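Local coordinates for Fe-regulated protein B (Neisseria meningitidis, PDB 4AIP) that transports iron across the outer membrane as a TonB-dependent receptor, a transmembrane beta barrel with an internal plug domain, at residues B[68-73]-B[146-151]; B[633-638]-B[656-661]; B[646-651]-B[693-698]; B[224-229]-B[728-733]. All coordinates share one frame; numbering follows the deposited sequence.

Interaction 1. Residues B[68-73]-B[146-151]; sequences RTNIVT and VVSVQK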
# COMPACT_ATOMS: atom_id res chain seq x y z
N ARG B 68 36.76 11.82 8.69
CA ARG B 68 35.86 12.57 9.54
C ARG B 68 34.83 11.58 10.06
O ARG B 68 33.97 11.06 9.31
CB ARG B 68 35.26 13.75 8.81
CG ARG B 68 35.47 15.09 9.55
CD ARG B 68 35.55 16.19 8.51
NE ARG B 68 35.41 17.53 9.11
CZ ARG B 68 35.69 18.68 8.47
NH1 ARG B 68 36.15 18.66 7.21
NH2 ARG B 68 35.57 19.86 9.10
N THR B 69 35.00 11.26 11.34
CA THR B 69 34.18 10.29 12.02
C THR B 69 33.00 11.03 12.59
O THR B 69 33.17 12.07 13.18
CB THR B 69 35.00 9.52 13.13
OG1 THR B 69 36.03 8.73 12.51
CG2 THR B 69 34.10 8.59 13.96
N ASN B 70 31.81 10.45 12.44
CA ASN B 70 30.61 10.95 13.11
C ASN B 70 30.33 12.39 12.77
O ASN B 70 30.18 13.21 13.66
CB ASN B 70 30.72 10.81 14.64
CG ASN B 70 30.52 9.39 15.11
OD1 ASN B 70 30.36 8.48 14.32
ND2 ASN B 70 30.49 9.21 16.41
N ILE B 71 30.29 12.67 11.48
CA ILE B 71 29.94 14.00 10.98
C ILE B 71 28.54 14.35 11.41
O ILE B 71 28.26 15.45 11.83
CB ILE B 71 29.96 14.02 9.45
CG1 ILE B 71 31.37 14.13 8.93
CG2 ILE B 71 29.20 15.18 8.89
CD1 ILE B 71 31.38 13.96 7.46
N VAL B 72 27.66 13.37 11.31
CA VAL B 72 26.30 13.52 11.77
C VAL B 72 26.07 12.51 12.87
O VAL B 72 26.38 11.35 12.71
CB VAL B 72 25.31 13.24 10.64
CG1 VAL B 72 23.91 13.48 11.13
CG2 VAL B 72 25.64 14.10 9.41
N THR B 73 25.54 12.98 13.98
CA THR B 73 25.16 12.09 15.02
C THR B 73 23.64 12.08 15.03
O THR B 73 22.97 13.02 14.57
CB THR B 73 25.62 12.48 16.45
OG1 THR B 73 25.22 13.76 16.77
CG2 THR B 73 26.91 12.65 16.54
N VAL B 146 24.65 7.23 12.40
CA VAL B 146 25.85 8.02 12.19
C VAL B 146 26.21 8.02 10.71
O VAL B 146 25.93 7.05 9.97
CB VAL B 146 27.07 7.50 12.99
CG1 VAL B 146 27.00 7.96 14.42
CG2 VAL B 146 27.14 6.01 13.02
N VAL B 147 26.79 9.15 10.29
CA VAL B 147 27.46 9.28 9.01
C VAL B 147 28.87 9.74 9.29
O VAL B 147 29.10 10.63 10.12
CB VAL B 147 26.73 10.27 8.09
CG1 VAL B 147 27.32 10.25 6.73
CG2 VAL B 147 25.25 9.90 7.99
N SER B 148 29.82 9.11 8.60
CA SER B 148 31.24 9.43 8.64
C SER B 148 31.73 9.43 7.20
O SER B 148 31.01 9.01 6.28
CB SER B 148 32.00 8.32 9.41
OG SER B 148 31.79 8.35 10.83
N VAL B 149 32.94 9.92 6.99
CA VAL B 149 33.52 10.07 5.63
C VAL B 149 35.00 9.70 5.68
O VAL B 149 35.68 9.88 6.70
CB VAL B 149 33.26 11.51 5.04
CG1 VAL B 149 34.07 12.50 5.77
CG2 VAL B 149 33.52 11.60 3.56
N GLN B 150 35.47 9.09 4.62
CA GLN B 150 36.87 8.76 4.48
C GLN B 150 37.21 9.09 3.04
O GLN B 150 36.49 8.66 2.10
CB GLN B 150 37.20 7.30 4.91
CG GLN B 150 37.25 6.20 3.83
CD GLN B 150 38.52 6.19 2.87
OE1 GLN B 150 39.49 6.96 2.99
NE2 GLN B 150 38.45 5.28 1.90
N LYS B 151 38.28 9.87 2.87
CA LYS B 151 38.52 10.56 1.59
C LYS B 151 39.78 10.04 0.98
O LYS B 151 40.75 9.78 1.70
CB LYS B 151 38.64 12.05 1.82
CG LYS B 151 37.47 12.64 2.57
CD LYS B 151 37.57 14.19 2.66
CE LYS B 151 36.98 14.64 3.99
NZ LYS B 151 36.64 16.07 4.07
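Arg68 pairs with Val149, and Val72 with Val147, along an antiparallel ladder of the plug domain; between the two pairs the register slips by two at a classic beta bulge. Strand 67-73 is outermost in the four-stranded mixed sheet, while strand 144-151 also bonds strand 165-171. Among the backbone bonds, those of the first pair are short: Arg68 N to Val149 O is 3.0 Å and Val149 N to Arg68 O is 2.8 Å. At the bulge Ile71 and Val72 both face Val147, whose carbonyl oxygen receives a weak bond from the N-H of each; the one from Ile71 N is short at 2.7 Å but bent to 122°. Val147 N answers to Val72 O. A side chain takes over where the ladder slips: Ser148 OG stands beside its own backbone N (chi1 -73°), 2.6 Å from Asn70 N, and accepts that N-H almost straight, at 173°. The apolar contacts join Val72 and Val147, side by side and pointing the same way, and Ile71 and Val149, with Ile71 CD1 3.5 Å from Val149 CG1. The same CG1 presses on Arg68 CB. Met85, Leu88 and Leu109 of the plug pack around these valines. The charged contact is a shared one, since Glu590 of the barrel forms salt bridges to both Arg68 and Lys151 and so ties plug to barrel. Lys151 NZ accordingly comes to the edge of the Arg68 guanidinium, near its plane and 4.1 Å from Arg68 NH1.

Interaction 2. Residues B[633-638]-B[656-661]; sequences GRTWTA and RYVQKA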
# COMPACT_ATOMS: atom_id res chain seq x y z
N GLY B 633 33.17 24.07 -8.18
CA GLY B 633 33.80 25.31 -7.78
C GLY B 633 34.34 25.20 -6.38
O GLY B 633 33.88 24.37 -5.57
N ARG B 634 35.34 26.00 -6.07
CA ARG B 634 35.76 26.03 -4.71
C ARG B 634 34.58 26.33 -3.78
O ARG B 634 33.77 27.24 -4.05
CB ARG B 634 36.79 27.11 -4.55
CG ARG B 634 37.08 27.27 -3.10
CD ARG B 634 38.52 27.39 -2.86
NE ARG B 634 38.81 28.75 -2.45
CZ ARG B 634 39.02 29.75 -3.29
NH1 ARG B 634 38.94 29.53 -4.60
NH2 ARG B 634 39.30 30.97 -2.84
N THR B 635 34.47 25.59 -2.68
CA THR B 635 33.26 25.60 -1.91
C THR B 635 33.54 26.05 -0.53
O THR B 635 34.38 25.48 0.17
CB THR B 635 32.66 24.18 -1.91
OG1 THR B 635 32.16 23.89 -3.22
CG2 THR B 635 31.52 24.03 -0.92
N TRP B 636 32.78 27.04 -0.11
CA TRP B 636 32.86 27.58 1.24
C TRP B 636 31.59 27.22 1.98
O TRP B 636 30.48 27.30 1.44
CB TRP B 636 32.94 29.12 1.19
CG TRP B 636 34.10 29.64 0.44
CD1 TRP B 636 34.22 29.76 -0.94
CD2 TRP B 636 35.30 30.13 0.99
NE1 TRP B 636 35.43 30.30 -1.25
CE2 TRP B 636 36.12 30.54 -0.09
CE3 TRP B 636 35.78 30.25 2.29
CZ2 TRP B 636 37.40 31.03 0.10
CZ3 TRP B 636 37.07 30.79 2.48
CH2 TRP B 636 37.85 31.16 1.40
N THR B 637 31.73 26.89 3.25
CA THR B 637 30.53 26.71 4.06
C THR B 637 30.80 27.34 5.39
O THR B 637 31.93 27.38 5.81
CB THR B 637 30.16 25.23 4.33
OG1 THR B 637 31.20 24.63 5.10
CG2 THR B 637 29.92 24.50 3.05
N ALA B 638 29.74 27.76 6.05
CA ALA B 638 29.87 28.42 7.33
C ALA B 638 28.56 28.22 8.11
O ALA B 638 27.47 28.14 7.50
CB ALA B 638 30.10 29.96 7.11
N ARG B 656 26.25 28.07 2.34
CA ARG B 656 27.15 27.31 1.54
C ARG B 656 27.33 28.16 0.26
O ARG B 656 26.36 28.65 -0.33
CB ARG B 656 26.58 25.89 1.28
CG ARG B 656 27.36 25.00 0.24
CD ARG B 656 26.63 23.71 -0.02
NE ARG B 656 27.36 22.76 -0.88
CZ ARG B 656 28.29 21.90 -0.43
NH1 ARG B 656 28.72 21.90 0.85
NH2 ARG B 656 28.85 21.04 -1.26
N TYR B 657 28.57 28.40 -0.12
CA TYR B 657 28.84 29.23 -1.24
C TYR B 657 29.77 28.46 -2.07
O TYR B 657 30.86 28.08 -1.57
CB TYR B 657 29.48 30.56 -0.84
CG TYR B 657 29.70 31.39 -2.05
CD1 TYR B 657 28.62 31.99 -2.71
CD2 TYR B 657 30.99 31.54 -2.61
CE1 TYR B 657 28.80 32.73 -3.90
CE2 TYR B 657 31.17 32.28 -3.78
CZ TYR B 657 30.08 32.85 -4.42
OH TYR B 657 30.27 33.57 -5.56
N VAL B 658 29.36 28.16 -3.30
CA VAL B 658 30.23 27.53 -4.27
C VAL B 658 30.56 28.54 -5.38
O VAL B 658 29.67 29.07 -6.04
CB VAL B 658 29.72 26.09 -4.77
CG1 VAL B 658 28.43 25.64 -4.12
CG2 VAL B 658 29.68 25.94 -6.30
N GLN B 659 31.84 28.81 -5.56
CA GLN B 659 32.35 29.69 -6.60
C GLN B 659 32.20 29.14 -8.01
O GLN B 659 31.94 27.94 -8.24
CB GLN B 659 33.83 29.97 -6.38
CG GLN B 659 34.10 30.86 -5.19
CD GLN B 659 35.58 30.91 -4.88
OE1 GLN B 659 35.99 30.94 -3.72
NE2 GLN B 659 36.39 30.90 -5.92
N LYS B 660 32.37 30.06 -8.94
CA LYS B 660 32.32 29.78 -10.37
C LYS B 660 33.41 28.77 -10.67
O LYS B 660 34.52 28.83 -10.11
CB LYS B 660 32.59 31.07 -11.15
CG LYS B 660 32.34 30.95 -12.65
CD LYS B 660 33.36 31.79 -13.39
CE LYS B 660 33.01 31.84 -14.84
NZ LYS B 660 33.46 33.15 -15.44
N ALA B 661 33.08 27.83 -11.55
CA ALA B 661 33.97 26.72 -11.91
C ALA B 661 34.07 26.74 -13.39
O ALA B 661 33.12 27.21 -14.04
CB ALA B 661 33.38 25.36 -11.46
O HOH W 1 36.28 27.66 -8.18
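Trp636 NE1 donates to Gln659 OE1 over 2.6 Å, nearly straight at 167°. The oxygen lies in the indole plane and receives the N-H on a lone pair in its own amide plane, and ring and amide are nearly coplanar. Gln659 runs extended beyond CG (chi2 171°) to reach that edge. The same oxygen sits over the centre of the Arg634 guanidinium, 3.3 Å from Arg634 CZ; it lies above the plane, at too poor an angle to accept from the arginine's N-H groups. On the face of the strand pair that carries Trp636 and Tyr657, Trp636 CD1 meets the edge of the Tyr657 ring, 4.0 Å from Tyr657 CD2.

The backbone sets these groups in place. Trp636 and Tyr657 form a hydrogen-bonded antiparallel pair, with Trp636 N 2.6 Å from Tyr657 O, and Gln659 N continues the ladder to Arg634 O. Beyond it Gly633 CA lies close against Gln659 O, at 3.3 Å, and a water links Arg634 N to Lys660 O. On the face of Thr635 and Thr637, Thr635 CG2 covers the Arg656 guanidinium, 3.9 Å from Arg656 CZ, with Thr637 CG2 nearby.

That inner face meets the plug: Thr637 OG1 bonds Glu91 O, and Arg656 NH1 bonds Glu92 O. The exposed Trp636 and Tyr657 therefore look outward from the barrel wall, where the hairpin of strands 635-644 and 649-662 is flanked by strands 600-615 and 681-694.

Interaction 3. Residues B[646-651]-B[693-698]; sequences NPNLEI and NWKPLG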
# COMPACT_ATOMS: atom_id res chain seq x y z
N ASN B 646 17.38 29.21 28.56
CA ASN B 646 15.93 29.19 28.77
C ASN B 646 15.14 30.06 27.81
O ASN B 646 15.35 31.26 27.80
CB ASN B 646 15.59 29.70 30.17
CG ASN B 646 14.30 29.12 30.66
OD1 ASN B 646 13.29 29.80 30.71
ND2 ASN B 646 14.32 27.83 30.98
N PRO B 647 14.23 29.50 27.02
CA PRO B 647 13.90 28.09 26.78
C PRO B 647 15.04 27.35 26.07
O PRO B 647 16.02 27.98 25.63
CB PRO B 647 12.67 28.18 25.86
CG PRO B 647 12.79 29.53 25.18
CD PRO B 647 13.44 30.42 26.18
N ASN B 648 14.95 26.03 25.99
CA ASN B 648 16.00 25.25 25.31
C ASN B 648 15.73 25.34 23.83
O ASN B 648 14.85 24.65 23.32
CB ASN B 648 16.01 23.82 25.78
CG ASN B 648 17.19 23.06 25.29
OD1 ASN B 648 17.56 23.13 24.12
ND2 ASN B 648 17.77 22.29 26.18
N LEU B 649 16.49 26.20 23.16
CA LEU B 649 16.21 26.61 21.81
C LEU B 649 17.51 27.07 21.13
O LEU B 649 18.25 27.92 21.64
CB LEU B 649 15.17 27.73 21.84
CG LEU B 649 14.71 28.47 20.56
CD1 LEU B 649 13.87 27.58 19.59
CD2 LEU B 649 13.93 29.79 20.97
N GLU B 650 17.80 26.49 19.98
CA GLU B 650 18.91 26.93 19.23
C GLU B 650 18.32 27.56 18.00
O GLU B 650 17.41 26.94 17.35
CB GLU B 650 19.84 25.75 18.85
CG GLU B 650 21.20 26.20 18.43
CD GLU B 650 22.20 25.08 18.25
OE1 GLU B 650 22.03 24.26 17.31
OE2 GLU B 650 23.20 25.08 19.02
N ILE B 651 18.81 28.77 17.70
CA ILE B 651 18.60 29.40 16.39
C ILE B 651 19.90 29.64 15.75
O ILE B 651 20.89 29.93 16.44
CB ILE B 651 17.94 30.80 16.44
CG1 ILE B 651 18.83 31.80 17.21
CG2 ILE B 651 16.49 30.70 16.96
CD1 ILE B 651 17.99 32.88 18.01
N ASN B 693 15.84 24.76 16.58
CA ASN B 693 15.46 23.54 17.28
C ASN B 693 14.94 23.88 18.69
O ASN B 693 15.66 24.43 19.54
CB ASN B 693 16.67 22.60 17.36
CG ASN B 693 16.48 21.46 18.36
OD1 ASN B 693 17.09 21.46 19.41
ND2 ASN B 693 15.65 20.49 18.03
N TRP B 694 13.67 23.58 18.95
CA TRP B 694 13.25 23.65 20.35
C TRP B 694 12.83 22.40 21.03
O TRP B 694 12.29 21.48 20.39
CB TRP B 694 12.41 24.89 20.71
CG TRP B 694 10.98 24.89 20.87
CD1 TRP B 694 10.02 24.79 19.88
CD2 TRP B 694 10.26 25.16 22.09
NE1 TRP B 694 8.72 24.91 20.43
CE2 TRP B 694 8.85 25.11 21.78
CE3 TRP B 694 10.66 25.31 23.40
CZ2 TRP B 694 7.86 25.31 22.72
CZ3 TRP B 694 9.66 25.50 24.37
CH2 TRP B 694 8.27 25.50 24.02
N LYS B 695 13.18 22.37 22.30
CA LYS B 695 13.10 21.21 23.08
C LYS B 695 12.23 21.65 24.21
O LYS B 695 12.75 22.00 25.28
CB LYS B 695 14.49 20.83 23.62
CG LYS B 695 15.45 20.16 22.64
CD LYS B 695 16.77 19.90 23.34
CE LYS B 695 17.86 19.59 22.34
NZ LYS B 695 17.48 18.34 21.58
N PRO B 696 10.91 21.60 24.01
CA PRO B 696 9.95 22.15 24.95
C PRO B 696 9.92 21.47 26.30
O PRO B 696 9.32 21.98 27.24
CB PRO B 696 8.62 21.93 24.22
CG PRO B 696 8.99 21.66 22.76
CD PRO B 696 10.24 20.90 22.90
N LEU B 697 10.56 20.30 26.40
CA LEU B 697 10.47 19.47 27.57
C LEU B 697 11.77 19.44 28.33
O LEU B 697 11.79 18.94 29.44
CB LEU B 697 9.97 18.04 27.21
CG LEU B 697 8.50 17.87 26.75
CD1 LEU B 697 8.29 16.43 26.49
CD2 LEU B 697 7.37 18.35 27.70
N GLY B 698 12.84 19.99 27.76
CA GLY B 698 14.18 20.01 28.41
C GLY B 698 15.09 18.84 28.07
O GLY B 698 16.35 18.96 28.20
O HOH W 2 12.76 24.58 26.74
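Leu649 with Trp694 and Glu650 with Asn693 form an antiparallel strand pair at one rim of the transmembrane beta barrel, where strand 649-662 starts and strand 681-694 ends. The short connections here are consistent with the periplasmic rim of a TonB-dependent receptor. Glu650 and Asn693 are the hydrogen-bonded pair, with Asn693 N 2.8 Å from Glu650 O and the return bond from Glu650 N. The ladder goes one step further as Lys695 N donates to Asn648 O.

With CG anti to the backbone N (chi1 176°), Leu649 brings CD1, through chi2 near 68°, tightly against Trp694 CB, at 3.3 Å. Pro647, preceded by a cis peptide bond, adds a looser touch of its CB on Trp694 CE3. One face of the indole is covered by Pro696 CG, within a type I turn from Lys695 to Gly698 closed by the bond from Gly698 N to Lys695 O. Pro696 also packs on Phe212, and Leu697 on Glu209, both of a second subunit.

Asn648 lays its amide across the Lys695 chain, OD1 being 3.4 Å from Lys695 CD. The polar ends are held elsewhere: Asn648 OD1 and Asn693 OD1 by Arg643, and Lys695 NZ by Asn703 and by a salt bridge to Glu79 of the plug. Past the last backbone bond a water bridges the chains, accepting from Asn648 N at 2.7 Å and donating to Lys695 O at 3.0 Å.

Interaction 4. Residues B[224-229]-B[728-733]; sequences KDYEAG and PGVGRD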
# COMPACT_ATOMS: atom_id res chain seq x y z
N LYS B 224 6.34 16.27 -3.45
CA LYS B 224 5.84 16.72 -4.74
C LYS B 224 6.96 17.26 -5.64
O LYS B 224 8.09 17.37 -5.18
CB LYS B 224 4.78 17.79 -4.50
CG LYS B 224 3.37 17.29 -4.55
CD LYS B 224 3.05 16.12 -3.67
CE LYS B 224 2.16 15.14 -4.46
NZ LYS B 224 2.02 13.80 -3.81
N ASP B 225 6.64 17.56 -6.91
CA ASP B 225 7.48 18.38 -7.77
C ASP B 225 7.95 19.62 -6.99
O ASP B 225 7.10 20.34 -6.38
CB ASP B 225 6.72 18.83 -9.01
CG ASP B 225 6.55 17.70 -9.99
OD1 ASP B 225 7.13 16.60 -9.77
OD2 ASP B 225 5.86 17.89 -11.01
N TYR B 226 9.28 19.83 -6.96
CA TYR B 226 9.82 20.95 -6.23
C TYR B 226 9.92 22.20 -7.10
O TYR B 226 10.14 22.12 -8.31
CB TYR B 226 11.19 20.62 -5.60
CG TYR B 226 12.34 20.53 -6.56
CD1 TYR B 226 12.64 19.34 -7.20
CD2 TYR B 226 13.12 21.66 -6.84
CE1 TYR B 226 13.70 19.23 -8.08
CE2 TYR B 226 14.20 21.58 -7.73
CZ TYR B 226 14.48 20.35 -8.35
OH TYR B 226 15.50 20.24 -9.26
N GLU B 227 9.74 23.34 -6.45
CA GLU B 227 9.87 24.63 -7.08
C GLU B 227 11.34 25.08 -6.99
O GLU B 227 11.90 25.14 -5.91
CB GLU B 227 8.95 25.60 -6.37
CG GLU B 227 8.87 26.99 -6.94
CD GLU B 227 7.73 27.80 -6.31
OE1 GLU B 227 6.62 27.24 -6.14
OE2 GLU B 227 7.96 29.00 -6.02
N ALA B 228 11.96 25.36 -8.13
CA ALA B 228 13.32 25.94 -8.12
C ALA B 228 13.29 27.41 -7.70
O ALA B 228 12.22 28.00 -7.54
CB ALA B 228 13.95 25.79 -9.45
N GLY B 229 14.47 27.99 -7.51
CA GLY B 229 14.59 29.38 -7.14
C GLY B 229 14.02 30.33 -8.19
O GLY B 229 13.62 29.94 -9.29
N PRO B 728 17.85 22.17 -11.28
CA PRO B 728 18.28 23.23 -10.37
C PRO B 728 18.17 22.81 -8.92
O PRO B 728 17.53 21.82 -8.60
CB PRO B 728 17.31 24.39 -10.68
CG PRO B 728 16.13 23.78 -11.31
CD PRO B 728 16.52 22.41 -11.86
N GLY B 729 18.80 23.58 -8.04
CA GLY B 729 18.62 23.43 -6.58
C GLY B 729 17.18 23.73 -6.16
O GLY B 729 16.41 24.39 -6.90
N VAL B 730 16.81 23.27 -4.97
CA VAL B 730 15.47 23.48 -4.55
C VAL B 730 15.39 24.94 -4.26
O VAL B 730 16.29 25.53 -3.65
CB VAL B 730 15.03 22.60 -3.33
CG1 VAL B 730 13.57 22.90 -2.93
CG2 VAL B 730 15.18 21.03 -3.65
N GLY B 731 14.33 25.57 -4.74
CA GLY B 731 14.09 26.91 -4.31
C GLY B 731 13.81 26.92 -2.83
O GLY B 731 13.99 25.93 -2.13
N ARG B 732 13.38 28.05 -2.35
CA ARG B 732 13.08 28.21 -0.94
C ARG B 732 11.99 27.25 -0.42
O ARG B 732 11.12 26.89 -1.18
CB ARG B 732 12.63 29.63 -0.81
CG ARG B 732 12.10 30.05 0.46
CD ARG B 732 11.34 31.34 0.08
NE ARG B 732 11.60 32.42 1.02
CZ ARG B 732 11.21 32.39 2.31
NH1 ARG B 732 10.54 31.34 2.77
NH2 ARG B 732 11.47 33.40 3.13
N ASP B 733 12.05 26.90 0.86
CA ASP B 733 11.44 25.68 1.44
C ASP B 733 11.38 25.93 2.92
O ASP B 733 12.43 26.18 3.56
CB ASP B 733 12.33 24.45 1.18
CG ASP B 733 11.66 23.07 1.59
OD1 ASP B 733 10.40 23.00 1.63
OD2 ASP B 733 12.40 22.03 1.82
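Tyr226 and Ala228 meet Pro728, Val730 and Gly731 where two loops of the barrel cross almost at right angles. Residues 728-733 belong to the predicted TonB C-terminal box and lead into the final strand, 733-741; the other loop follows strand 212-223. Their place is consistent with the extracellular side of a TonB-dependent receptor.

Two hydrogen bonds join the loops. Tyr226 OH donates to Pro728 O at 2.7 Å, arriving 15° out of the carbonyl plane; Pro728 O and Gly729 O both lie at the edge of the tyrosine ring. Gly731 N donates to Glu227 O, also at 2.7 Å, on a lone pair in the carbonyl plane, though bent to 140° at the hydrogen. Asn196, between strands 185-194 and 198-209, bonds both loops, OD1 to Glu227 N and ND2 to Arg732 O.

The apolar contacts centre on the tyrosine. Its CG lies between the backbone N and the carbonyl carbon (chi1 74°), and the ring lies against Pro728-Val730. There Val730 CG2 stands over one ring face in a CH-pi contact, 4.2 Å from the ring centroid. Ala228 CB packs on the proline ring, 3.5 Å from Pro728 CG.

Backbones touch directly where two glycines cross: the alpha carbons of Gly229 and Gly731 are 3.8 Å apart, and Gly731 CA comes within 3.4 Å of Gly229 N.

Overall arrangement
Interaction 1 lies in the plug and comes first along the chain; the other three belong to the surrounding barrel. Interactions 2 and 3 share strand 649-662, using opposite ends of it with different neighbours, 635-644 and 681-694, with centres about 31 Å apart. Their segments alternate along the chain, and both are nested inside the long chain span enclosed by interaction 4, which joins the loop after strand 212-223 to the loop before the last strand, 733-741. No two contacts touch: interactions 1 and 2 come nearest, about 8 Å between closest atoms. Plug residues reach the walls near both 2 and 3, so the set covers the plug, two pairings in the barrel wall and a crossing of its loops.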